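Long-range contact in gamma-glutamyltranspeptidase (Ggt) (Helicobacter pylori 26695, PDB 5BPK), which probably transfers or hydrolyses the gamma-glutamyl group of glutathione and related gamma-glutamyl compounds, as an Ntn-hydrolase family enzyme: residues Val98-Ala110 with Ile250-Arg264. Residues are numbered along the deposited sequence; the frame is centred on the assembly and turned at random.
Sequences VALDFREKAPLKA and IITKEDLASYNVKWR. With 4UD ((2S)-amino[(5S)-4,5-dihydro-1,2-oxazol-5-yl]acetic acid), chain O; EDO (1,2-ethanediol), chain M.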
loop_
_atom_site.group_PDB
_atom_site.type_symbol
_atom_site.label_atom_id
_atom_site.label_comp_id
_atom_site.label_asym_id
_atom_site.label_seq_id
_atom_site.Cartn_x
_atom_site.Cartn_y
_atom_site.Cartn_z
ATOM N N VAL A 98 -3.063 -10.848 -13.081
ATOM C CA VAL A 98 -1.641 -10.945 -12.790
ATOM C C VAL A 98 -1.284 -9.981 -11.681
ATOM O O VAL A 98 -2.016 -9.021 -11.430
ATOM C CB VAL A 98 -0.788 -10.654 -14.048
ATOM C CG1 VAL A 98 -1.185 -11.601 -15.193
ATOM C CG2 VAL A 98 -0.932 -9.209 -14.467
ATOM N N ALA A 99 -0.190 -10.271 -10.987
ATOM C CA ALA A 99 0.299 -9.421 -9.904
ATOM C C ALA A 99 1.736 -9.059 -10.217
ATOM O O ALA A 99 2.540 -9.938 -10.538
ATOM C CB ALA A 99 0.215 -10.137 -8.580
ATOM N N LEU A 100 2.049 -7.774 -10.173
ATOM C CA LEU A 100 3.404 -7.306 -10.372
ATOM C C LEU A 100 4.029 -6.935 -9.024
ATOM O O LEU A 100 3.518 -6.085 -8.309
ATOM C CB LEU A 100 3.419 -6.100 -11.305
ATOM C CG LEU A 100 4.786 -5.485 -11.598
ATOM C CD1 LEU A 100 5.735 -6.469 -12.235
ATOM C CD2 LEU A 100 4.607 -4.227 -12.448
ATOM N N ASP A 101 5.132 -7.598 -8.712
ATOM C CA ASP A 101 5.936 -7.358 -7.521
ATOM C C ASP A 101 7.076 -6.424 -7.934
ATOM O O ASP A 101 8.024 -6.853 -8.606
ATOM C CB ASP A 101 6.454 -8.729 -7.010
ATOM C CG ASP A 101 7.528 -8.638 -5.930
ATOM O OD1 ASP A 101 7.979 -7.538 -5.552
ATOM O OD2 ASP A 101 7.947 -9.735 -5.485
ATOM N N PHE A 102 6.973 -5.151 -7.539
ATOM C CA PHE A 102 8.100 -4.224 -7.605
ATOM C C PHE A 102 8.496 -3.728 -6.202
ATOM O O PHE A 102 8.855 -2.575 -5.989
ATOM C CB PHE A 102 7.879 -3.104 -8.639
ATOM C CG PHE A 102 6.665 -2.225 -8.410
ATOM C CD1 PHE A 102 5.417 -2.587 -8.894
ATOM C CD2 PHE A 102 6.808 -0.971 -7.838
ATOM C CE1 PHE A 102 4.324 -1.741 -8.741
ATOM C CE2 PHE A 102 5.706 -0.122 -7.667
ATOM C CZ PHE A 102 4.460 -0.515 -8.129
ATOM N N ARG A 103 8.439 -4.659 -5.258
ATOM C CA ARG A 103 8.855 -4.422 -3.878
ATOM C C ARG A 103 10.369 -4.259 -3.790
ATOM O O ARG A 103 11.122 -4.919 -4.508
ATOM C CB ARG A 103 8.404 -5.600 -3.020
ATOM C CG ARG A 103 8.714 -5.521 -1.534
ATOM C CD ARG A 103 7.942 -4.425 -0.819
ATOM N NE ARG A 103 7.881 -4.682 0.622
ATOM C CZ ARG A 103 7.308 -3.880 1.516
ATOM N NH1 ARG A 103 6.775 -2.731 1.154
ATOM N NH2 ARG A 103 7.283 -4.221 2.795
ATOM N N GLU A 104 10.832 -3.410 -2.873
ATOM C CA GLU A 104 12.270 -3.255 -2.665
ATOM C C GLU A 104 12.906 -4.557 -2.196
ATOM O O GLU A 104 12.255 -5.393 -1.556
ATOM C CB GLU A 104 12.597 -2.156 -1.665
ATOM C CG GLU A 104 12.042 -0.782 -2.012
ATOM C CD GLU A 104 10.731 -0.492 -1.305
ATOM O OE1 GLU A 104 9.805 -1.341 -1.385
ATOM O OE2 GLU A 104 10.640 0.590 -0.682
ATOM N N LYS A 105 14.196 -4.702 -2.506
ATOM C CA LYS A 105 15.000 -5.832 -2.050
ATOM C C LYS A 105 16.010 -5.388 -1.010
ATOM O O LYS A 105 16.607 -4.297 -1.132
ATOM C CB LYS A 105 15.770 -6.428 -3.218
ATOM C CG LYS A 105 14.908 -7.050 -4.290
ATOM C CD LYS A 105 15.678 -7.266 -5.591
ATOM C CE LYS A 105 16.847 -8.242 -5.473
ATOM N NZ LYS A 105 17.569 -8.409 -6.780
ATOM N N ALA A 106 16.269 -6.247 -0.031
ATOM C CA ALA A 106 17.389 -6.010 0.865
ATOM C C ALA A 106 18.658 -5.993 0.022
ATOM O O ALA A 106 18.812 -6.832 -0.854
ATOM C CB ALA A 106 17.460 -7.082 1.949
ATOM N N PRO A 107 19.581 -5.044 0.291
ATOM C CA PRO A 107 20.777 -4.994 -0.535
ATOM C C PRO A 107 21.656 -6.232 -0.373
ATOM O O PRO A 107 21.507 -6.994 0.596
ATOM C CB PRO A 107 21.495 -3.736 -0.027
ATOM C CG PRO A 107 20.412 -2.889 0.517
ATOM C CD PRO A 107 19.476 -3.861 1.161
ATOM N N LEU A 108 22.586 -6.401 -1.309
ATOM C CA LEU A 108 23.468 -7.570 -1.331
ATOM C C LEU A 108 24.286 -7.700 -0.053
ATOM O O LEU A 108 24.616 -8.814 0.369
ATOM C CB LEU A 108 24.406 -7.502 -2.545
ATOM C CG LEU A 108 23.767 -7.875 -3.881
ATOM C CD1 LEU A 108 24.510 -7.247 -5.069
ATOM C CD2 LEU A 108 23.697 -9.388 -4.002
ATOM N N LYS A 109 24.615 -6.565 0.565
ATOM C CA LYS A 109 25.399 -6.568 1.801
ATOM C C LYS A 109 24.545 -6.641 3.069
ATOM O O LYS A 109 25.071 -6.613 4.169
ATOM C CB LYS A 109 26.366 -5.371 1.826
ATOM C CG LYS A 109 27.545 -5.544 0.847
ATOM C CD LYS A 109 27.490 -4.623 -0.373
ATOM C CE LYS A 109 27.463 -5.396 -1.700
ATOM N NZ LYS A 109 26.964 -4.570 -2.848
ATOM N N ALA A 110 23.224 -6.776 2.919
ATOM C CA ALA A 110 22.332 -6.905 4.062
ATOM C C ALA A 110 22.588 -8.187 4.850
ATOM O O ALA A 110 22.943 -9.220 4.285
ATOM C CB ALA A 110 20.883 -6.874 3.595
ATOM N N ILE A 250 24.439 1.054 2.151
ATOM C CA ILE A 250 25.067 -0.099 1.510
ATOM C C ILE A 250 24.616 -0.413 0.072
ATOM O O ILE A 250 25.127 -1.348 -0.545
ATOM C CB ILE A 250 24.923 -1.377 2.386
ATOM C CG1 ILE A 250 23.457 -1.717 2.657
ATOM C CG2 ILE A 250 25.674 -1.213 3.706
ATOM C CD1 ILE A 250 23.271 -3.129 3.225
ATOM N N ILE A 251 23.687 0.365 -0.476
ATOM C CA ILE A 251 23.229 0.125 -1.845
ATOM C C ILE A 251 24.301 0.571 -2.833
ATOM O O ILE A 251 24.863 1.663 -2.712
ATOM C CB ILE A 251 21.892 0.823 -2.146
ATOM C CG1 ILE A 251 20.797 0.219 -1.268
ATOM C CG2 ILE A 251 21.524 0.678 -3.637
ATOM C CD1 ILE A 251 19.505 0.992 -1.275
ATOM N N THR A 252 24.584 -0.307 -3.789
ATOM C CA THR A 252 25.636 -0.104 -4.770
ATOM C C THR A 252 25.094 -0.182 -6.196
ATOM O O THR A 252 23.945 -0.569 -6.430
ATOM C CB THR A 252 26.707 -1.205 -4.639
ATOM O OG1 THR A 252 26.126 -2.477 -4.949
ATOM C CG2 THR A 252 27.301 -1.232 -3.238
ATOM N N LYS A 253 25.947 0.146 -7.158
ATOM C CA LYS A 253 25.604 -0.036 -8.565
ATOM C C LYS A 253 25.245 -1.495 -8.888
ATOM O O LYS A 253 24.424 -1.746 -9.767
ATOM C CB LYS A 253 26.743 0.452 -9.470
ATOM C CG LYS A 253 26.835 1.962 -9.550
ATOM C CD LYS A 253 27.929 2.411 -10.509
ATOM C CE LYS A 253 29.308 2.268 -9.893
ATOM N NZ LYS A 253 30.363 2.900 -10.746
ATOM N N GLU A 254 25.859 -2.445 -8.185
ATOM C CA GLU A 254 25.563 -3.861 -8.393
ATOM C C GLU A 254 24.136 -4.194 -7.947
ATOM O O GLU A 254 23.421 -4.936 -8.634
ATOM C CB GLU A 254 26.561 -4.765 -7.666
ATOM C CG GLU A 254 26.435 -6.241 -8.079
ATOM C CD GLU A 254 27.397 -7.172 -7.353
ATOM O OE1 GLU A 254 28.188 -6.699 -6.503
ATOM O OE2 GLU A 254 27.350 -8.390 -7.636
ATOM N N ASP A 255 23.717 -3.632 -6.817
ATOM C CA ASP A 255 22.335 -3.797 -6.354
ATOM C C ASP A 255 21.357 -3.278 -7.401
ATOM O O ASP A 255 20.372 -3.933 -7.735
ATOM C CB ASP A 255 22.095 -3.041 -5.049
ATOM C CG ASP A 255 22.675 -3.735 -3.839
ATOM O OD1 ASP A 255 22.336 -4.904 -3.599
ATOM O OD2 ASP A 255 23.445 -3.096 -3.099
ATOM N N LEU A 256 21.640 -2.093 -7.922
ATOM C CA LEU A 256 20.722 -1.424 -8.834
ATOM C C LEU A 256 20.637 -2.189 -10.154
ATOM O O LEU A 256 19.541 -2.417 -10.665
ATOM C CB LEU A 256 21.133 0.036 -9.053
ATOM C CG LEU A 256 21.022 0.935 -7.813
ATOM C CD1 LEU A 256 21.868 2.193 -7.975
ATOM C CD2 LEU A 256 19.586 1.292 -7.444
ATOM N N ALA A 257 21.790 -2.617 -10.681
ATOM C CA ALA A 257 21.832 -3.362 -11.944
ATOM C C ALA A 257 21.175 -4.744 -11.850
ATOM O O ALA A 257 20.765 -5.307 -12.872
ATOM C CB ALA A 257 23.279 -3.489 -12.444
ATOM N N SER A 258 21.080 -5.278 -10.629
ATOM C CA SER A 258 20.452 -6.582 -10.385
ATOM C C SER A 258 18.993 -6.517 -9.889
ATOM O O SER A 258 18.378 -7.570 -9.634
ATOM C CB SER A 258 21.300 -7.421 -9.421
ATOM O OG SER A 258 21.421 -6.844 -8.132
ATOM N N TYR A 259 18.421 -5.320 -9.787
ATOM C CA TYR A 259 17.030 -5.205 -9.334
ATOM C C TYR A 259 16.113 -5.796 -10.397
ATOM O O TYR A 259 16.211 -5.441 -11.577
ATOM C CB TYR A 259 16.565 -3.764 -9.012
ATOM C CG TYR A 259 15.147 -3.861 -8.513
ATOM C CD1 TYR A 259 14.899 -4.167 -7.183
ATOM C CD2 TYR A 259 14.068 -3.834 -9.396
ATOM C CE1 TYR A 259 13.624 -4.368 -6.725
ATOM C CE2 TYR A 259 12.770 -4.048 -8.951
ATOM C CZ TYR A 259 12.562 -4.324 -7.611
ATOM O OH TYR A 259 11.295 -4.559 -7.155
ATOM N N ASN A 260 15.213 -6.676 -9.958
ATOM C CA ASN A 260 14.292 -7.384 -10.830
ATOM C C ASN A 260 12.858 -7.285 -10.309
ATOM O O ASN A 260 12.624 -7.552 -9.133
ATOM C CB ASN A 260 14.712 -8.873 -10.945
ATOM C CG ASN A 260 14.916 -9.590 -9.565
ATOM O OD1 ASN A 260 15.497 -9.040 -8.608
ATOM N ND2 ASN A 260 14.478 -10.853 -9.496
ATOM N N VAL A 261 11.913 -6.863 -11.150
ATOM C CA VAL A 261 10.487 -7.073 -10.828
ATOM C C VAL A 261 10.175 -8.548 -10.998
ATOM O O VAL A 261 10.934 -9.279 -11.634
ATOM C CB VAL A 261 9.497 -6.246 -11.719
ATOM C CG1 VAL A 261 9.789 -4.746 -11.614
ATOM C CG2 VAL A 261 9.504 -6.727 -13.173
ATOM N N LYS A 262 9.068 -8.988 -10.409
ATOM C CA LYS A 262 8.561 -10.328 -10.630
ATOM C C LYS A 262 7.081 -10.292 -10.944
ATOM O O LYS A 262 6.290 -9.703 -10.209
ATOM C CB LYS A 262 8.825 -11.208 -9.424
ATOM C CG LYS A 262 10.324 -11.490 -9.264
ATOM C CD LYS A 262 10.621 -12.593 -8.282
ATOM C CE LYS A 262 10.021 -13.924 -8.693
ATOM N NZ LYS A 262 10.687 -15.060 -7.987
ATOM N N TRP A 263 6.711 -10.898 -12.067
ATOM C CA TRP A 263 5.309 -11.157 -12.358
ATOM C C TRP A 263 4.895 -12.419 -11.630
ATOM O O TRP A 263 5.435 -13.501 -11.884
ATOM C CB TRP A 263 5.079 -11.324 -13.852
ATOM C CG TRP A 263 5.337 -10.091 -14.626
ATOM C CD1 TRP A 263 6.459 -9.787 -15.338
ATOM C CD2 TRP A 263 4.452 -8.979 -14.773
ATOM N NE1 TRP A 263 6.331 -8.549 -15.916
ATOM C CE2 TRP A 263 5.104 -8.031 -15.597
ATOM C CE3 TRP A 263 3.167 -8.694 -14.305
ATOM C CZ2 TRP A 263 4.507 -6.816 -15.957
ATOM C CZ3 TRP A 263 2.578 -7.500 -14.668
ATOM C CH2 TRP A 263 3.251 -6.570 -15.480
ATOM N N ARG A 264 3.953 -12.273 -10.711
ATOM C CA ARG A 264 3.531 -13.362 -9.855
ATOM C C ARG A 264 2.059 -13.648 -10.068
ATOM O O ARG A 264 1.294 -12.784 -10.507
ATOM C CB ARG A 264 3.777 -13.009 -8.392
ATOM C CG ARG A 264 5.220 -12.616 -8.071
ATOM C CD ARG A 264 5.427 -12.604 -6.588
ATOM N NE ARG A 264 6.736 -12.169 -6.107
ATOM C CZ ARG A 264 7.723 -12.986 -5.737
ATOM N NH1 ARG A 264 7.599 -14.301 -5.855
ATOM N NH2 ARG A 264 8.852 -12.480 -5.241
HETATM C C3 4UD O . 1.934 2.253 3.571
HETATM C C4 4UD O . 3.163 0.405 3.623
HETATM C C5 4UD O . 3.301 1.865 4.015
HETATM C C6 4UD O . 4.008 -0.583 4.440
HETATM C C8 4UD O . 3.789 -1.946 3.824
HETATM O O9 4UD O . 4.402 -2.292 2.843
HETATM O O10 4UD O . 2.891 -2.804 4.361
HETATM N N7 4UD O . 5.436 -0.254 4.338
HETATM O O2 4UD O . 1.793 0.078 3.838
HETATM N N1 4UD O . 1.173 1.212 3.501
HETATM C C1 EDO M . 9.186 -6.765 -17.685
HETATM O O1 EDO M . 9.223 -7.865 -16.775
HETATM C C2 EDO M . 7.790 -6.648 -18.289
HETATM O O2 EDO M . 7.804 -5.786 -19.435
HETATM O O HOH W 1 18.685 -5.818 -6.441
HETATM O O HOH W 2 20.888 -8.826 -6.457
#
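Antiparallel pairing of the two central strands of a four-stranded sheet joins Val98-Phe102 to Lys262-Arg264. Ala99 with Arg264 and Asp101 with Lys262 are hydrogen-bonded pairs; Arg264 N to Ala99 O spans 2.7 Å. Between them, Leu100 and Trp263 form a non-hydrogen-bonded pair. Leu100 CD1 sits over the centre of the six-membered ring of Trp263, a CH-pi contact 3.7 Å from the centroid, while Leu100 CB meets the ring at CZ3. Asp101 and Arg264 share the other face of the sheet. Arg264 approaches side-on, and its NE and NH2 both donate to Asp101 OD2, NE at 2.8 Å. The carboxylate and guanidinium planes are 23° apart. Asp101 OD1 accepts from Arg103 N, closing an Asx turn, and also forms a salt bridge with Arg69 of the partner chain. The turn starts the loop carrying Arg103, whose NH1 donates a hydrogen bond to O9 of the bound dihydro-oxazole amino acid (4UD). Asp43 of the partner chain forms a salt bridge with Arg103 NH2.

Beyond the strands, Tyr259 OH donates to Arg103 O at 2.7 Å, from above the carbonyl plane. With CG anti to the backbone N (chi1 -178°), the ring of Tyr259 reaches across to residues 102-105. Lys105 lays CD near Tyr259 CD1. A bend at chi3 (63°) brings Lys105 NZ to Asn260 OD1, a 2.8 Å hydrogen bond. Farther on, Asp255 OD1 uses its syn lone pair to accept from Leu108 N at 2.7 Å. Asp255 OD2 accepts from Thr252 N and Thr252 OG1 from Asp255 N, the capping box of helix 253-257. Pro107 packs on Ile250 and Ile251. This central sheet pairing, leading into an inhibitor-binding arginine, fits the Ntn-hydrolase fold of gamma-glutamyltranspeptidases.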